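Prophage MuSo2, 43 kDa tail protein (Shewanella oneidensis, PDB 3CDD) probably serves as a trimeric baseplate hub protein of a Mu-like prophage, helping to build the contractile tail baseplate. Local coordinates at residues R166-T171 / L178-A183. Sequence-based numbering, arbitrary orientation.
Sequences RGVLLT and LVITRA
In the beta hairpin of strands 169-172 and 178-181, to which 166-171 and 178-183 belong, L169 pairs with T181, and T171 with V179, as antiparallel hydrogen-bonded pairs, while L170 and I180 form the non-hydrogen-bonded pair between them. In the first, L169 N donates to T181 O at 2.7 Å and T181 N returns a nearly straight bond (175° at the hydrogen) to L169 O. In the second, T171 N reaches V179 O at 2.8 Å and V179 N donates back to T171 O.

On one face, I180 spreads its two branches over separate partners. Its CG2 meets V168 CG2 at 3.8 Å, whereas CG1, anti to the carbonyl carbon (chi1 -54°), lies alongside L170 CD2. Helix 119-127 packs on V168 and I180 and helix 155-164 on V168 and L170, so this apolar row belongs to a small helix-sheet core. The other face carries L169, T171, V179 and T181; here T171 CG2 touches both V179 CB and T181 CG2, the latter at 4.0 Å, and the T171 side chain also touches I301.

Beyond the ladder, the extended chain of R182 runs back beside G167 and V168. V168 CG1 sits 3.4 Å above one face of the guanidinium, offset toward its rim. G167 O and R166 O approach the same group obliquely, at angles too poor for hydrogen bonding; NH1 instead bonds to D139 O and T138 OG1, fixing the arginine to the loop after strand 134-136. That strand runs parallel to 178-181, which makes the hairpin two strands of a three-stranded mixed sheet, packed against two helices in the region matching the second domain of gp44-like baseplate hub proteins, consistent with a hub role.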
ATOM      1  N   ARG A 166       6.785  21.403 -24.389  1.00 30.49           N
ATOM      2  CA  ARG A 166       7.862  22.347 -24.721  1.00 29.70           C
ATOM      3  C   ARG A 166       9.248  21.820 -24.357  1.00 29.91           C
ATOM      4  O   ARG A 166      10.248  22.535 -24.496  1.00 30.58           O
ATOM      5  CB  ARG A 166       7.622  23.716 -24.063  1.00 29.44           C
ATOM      6  CG  ARG A 166       6.498  24.568 -24.702  1.00 26.91           C
ATOM      7  CD  ARG A 166       6.687  24.787 -26.206  1.00 25.17           C
ATOM      8  NE  ARG A 166       5.548  25.486 -26.825  1.00 26.59           N
ATOM      9  CZ  ARG A 166       4.540  24.897 -27.472  1.00 24.20           C
ATOM     10  NH1 ARG A 166       4.496  23.577 -27.604  1.00 21.52           N
ATOM     11  NH2 ARG A 166       3.568  25.638 -27.996  1.00 22.80           N
ATOM     12  N   GLY A 167       9.299  20.573 -23.894  1.00 30.05           N
ATOM     13  CA  GLY A 167      10.549  19.912 -23.473  1.00 29.62           C
ATOM     14  C   GLY A 167      11.302  20.622 -22.369  1.00 29.46           C
ATOM     15  O   GLY A 167      12.532  20.659 -22.371  1.00 29.18           O
ATOM     16  N   VAL A 168      10.564  21.205 -21.427  1.00 29.02           N
ATOM     17  CA  VAL A 168      11.181  21.871 -20.280  1.00 28.38           C
ATOM     18  C   VAL A 168      10.726  21.225 -18.964  1.00 28.62           C
ATOM     19  O   VAL A 168       9.807  20.400 -18.944  1.00 27.94           O
ATOM     20  CB  VAL A 168      10.996  23.434 -20.291  1.00 28.49           C
ATOM     21  CG1 VAL A 168      11.442  24.031 -21.636  1.00 27.65           C
ATOM     22  CG2 VAL A 168       9.571  23.860 -19.959  1.00 27.38           C
ATOM     23  N   LEU A 169      11.419  21.569 -17.885  1.00 29.01           N
ATOM     24  CA  LEU A 169      11.136  21.037 -16.552  1.00 29.25           C
ATOM     25  C   LEU A 169      10.648  22.123 -15.607  1.00 29.23           C
ATOM     26  O   LEU A 169      11.099  23.267 -15.693  1.00 29.20           O
ATOM     27  CB  LEU A 169      12.413  20.446 -15.945  1.00 29.20           C
ATOM     28  CG  LEU A 169      13.265  19.450 -16.720  1.00 30.28           C
ATOM     29  CD1 LEU A 169      14.494  19.108 -15.881  1.00 30.54           C
ATOM     30  CD2 LEU A 169      12.446  18.207 -17.026  1.00 32.21           C
ATOM     31  N   LEU A 170       9.761  21.744 -14.686  1.00 29.58           N
ATOM     32  CA  LEU A 170       9.335  22.608 -13.575  1.00 30.01           C
ATOM     33  C   LEU A 170       9.996  22.176 -12.269  1.00 29.73           C
ATOM     34  O   LEU A 170      10.039  20.991 -11.953  1.00 29.72           O
ATOM     35  CB  LEU A 170       7.823  22.568 -13.397  1.00 30.29           C
ATOM     36  CG  LEU A 170       6.941  22.687 -14.647  1.00 32.35           C
ATOM     37  CD1 LEU A 170       5.519  22.548 -14.187  1.00 32.78           C
ATOM     38  CD2 LEU A 170       7.149  24.036 -15.386  1.00 32.47           C
ATOM     39  N   THR A 171      10.565  23.127 -11.536  1.00 29.21           N
ATOM     40  CA  THR A 171      11.090  22.823 -10.189  1.00 28.91           C
ATOM     41  C   THR A 171      10.883  24.045  -9.272  1.00 28.36           C
ATOM     42  O   THR A 171      10.033  24.889  -9.549  1.00 27.08           O
ATOM     43  CB  THR A 171      12.559  22.251 -10.247  1.00 28.64           C
ATOM     44  OG1 THR A 171      13.029  21.915  -8.932  1.00 29.83           O
ATOM     45  CG2 THR A 171      13.503  23.223 -10.888  1.00 29.64           C
ATOM     46  N   LEU A 178       8.672  29.259  -8.196  1.00 27.35           N
ATOM     47  CA  LEU A 178       8.594  28.304  -9.319  1.00 27.37           C
ATOM     48  C   LEU A 178       9.715  28.525 -10.348  1.00 27.19           C
ATOM     49  O   LEU A 178       9.914  29.649 -10.825  1.00 26.26           O
ATOM     50  CB  LEU A 178       7.237  28.398 -10.012  1.00 26.97           C
ATOM     51  CG  LEU A 178       6.996  27.385 -11.134  1.00 27.99           C
ATOM     52  CD1 LEU A 178       6.853  25.975 -10.564  1.00 26.80           C
ATOM     53  CD2 LEU A 178       5.780  27.756 -11.949  1.00 27.67           C
ATOM     54  N   VAL A 179      10.443  27.456 -10.673  1.00 27.31           N
ATOM     55  CA  VAL A 179      11.538  27.511 -11.650  1.00 27.91           C
ATOM     56  C   VAL A 179      11.219  26.721 -12.921  1.00 28.88           C
ATOM     57  O   VAL A 179      10.892  25.528 -12.874  1.00 29.02           O
ATOM     58  CB  VAL A 179      12.905  27.027 -11.079  1.00 28.32           C
ATOM     59  CG1 VAL A 179      13.998  27.104 -12.162  1.00 26.94           C
ATOM     60  CG2 VAL A 179      13.316  27.839  -9.876  1.00 27.27           C
ATOM     61  N   ILE A 180      11.326  27.411 -14.058  1.00 29.30           N
ATOM     62  CA  ILE A 180      11.223  26.782 -15.364  1.00 29.80           C
ATOM     63  C   ILE A 180      12.610  26.642 -15.995  1.00 30.25           C
ATOM     64  O   ILE A 180      13.290  27.636 -16.312  1.00 29.52           O
ATOM     65  CB  ILE A 180      10.279  27.543 -16.305  1.00 29.69           C
ATOM     66  CG1 ILE A 180       8.906  27.736 -15.645  1.00 30.31           C
ATOM     67  CG2 ILE A 180      10.178  26.809 -17.647  1.00 29.56           C
ATOM     68  CD1 ILE A 180       7.972  28.705 -16.399  1.00 29.58           C
ATOM     69  N   THR A 181      13.023  25.397 -16.173  1.00 30.58           N
ATOM     70  CA  THR A 181      14.375  25.133 -16.633  1.00 31.35           C
ATOM     71  C   THR A 181      14.488  23.879 -17.508  1.00 31.40           C
ATOM     72  O   THR A 181      13.484  23.308 -17.945  1.00 31.69           O
ATOM     73  CB  THR A 181      15.336  25.103 -15.416  1.00 31.71           C
ATOM     74  OG1 THR A 181      16.691  25.082 -15.872  1.00 32.98           O
ATOM     75  CG2 THR A 181      15.050  23.901 -14.484  1.00 31.51           C
ATOM     76  N   ARG A 182      15.720  23.488 -17.801  1.00 31.94           N
ATOM     77  CA  ARG A 182      16.023  22.222 -18.464  1.00 32.60           C
ATOM     78  C   ARG A 182      17.178  21.626 -17.697  1.00 32.32           C
ATOM     79  O   ARG A 182      17.808  22.331 -16.917  1.00 32.93           O
ATOM     80  CB  ARG A 182      16.457  22.445 -19.928  1.00 32.21           C
ATOM     81  CG  ARG A 182      15.319  22.654 -20.921  1.00 32.92           C
ATOM     82  CD  ARG A 182      15.900  22.781 -22.341  1.00 33.68           C
ATOM     83  NE  ARG A 182      14.904  22.626 -23.407  1.00 34.93           N
ATOM     84  CZ  ARG A 182      14.165  23.611 -23.911  1.00 33.15           C
ATOM     85  NH1 ARG A 182      14.293  24.850 -23.450  1.00 32.96           N
ATOM     86  NH2 ARG A 182      13.296  23.353 -24.879  1.00 31.58           N
ATOM     87  N   ALA A 183      17.478  20.348 -17.926  1.00 32.35           N
ATOM     88  CA  ALA A 183      18.669  19.726 -17.345  1.00 32.88           C
ATOM     89  C   ALA A 183      19.882  20.626 -17.557  1.00 33.09           C
ATOM     90  O   ALA A 183      20.189  21.001 -18.687  1.00 33.60           O
ATOM     91  CB  ALA A 183      18.915  18.371 -17.965  1.00 32.61           C
TER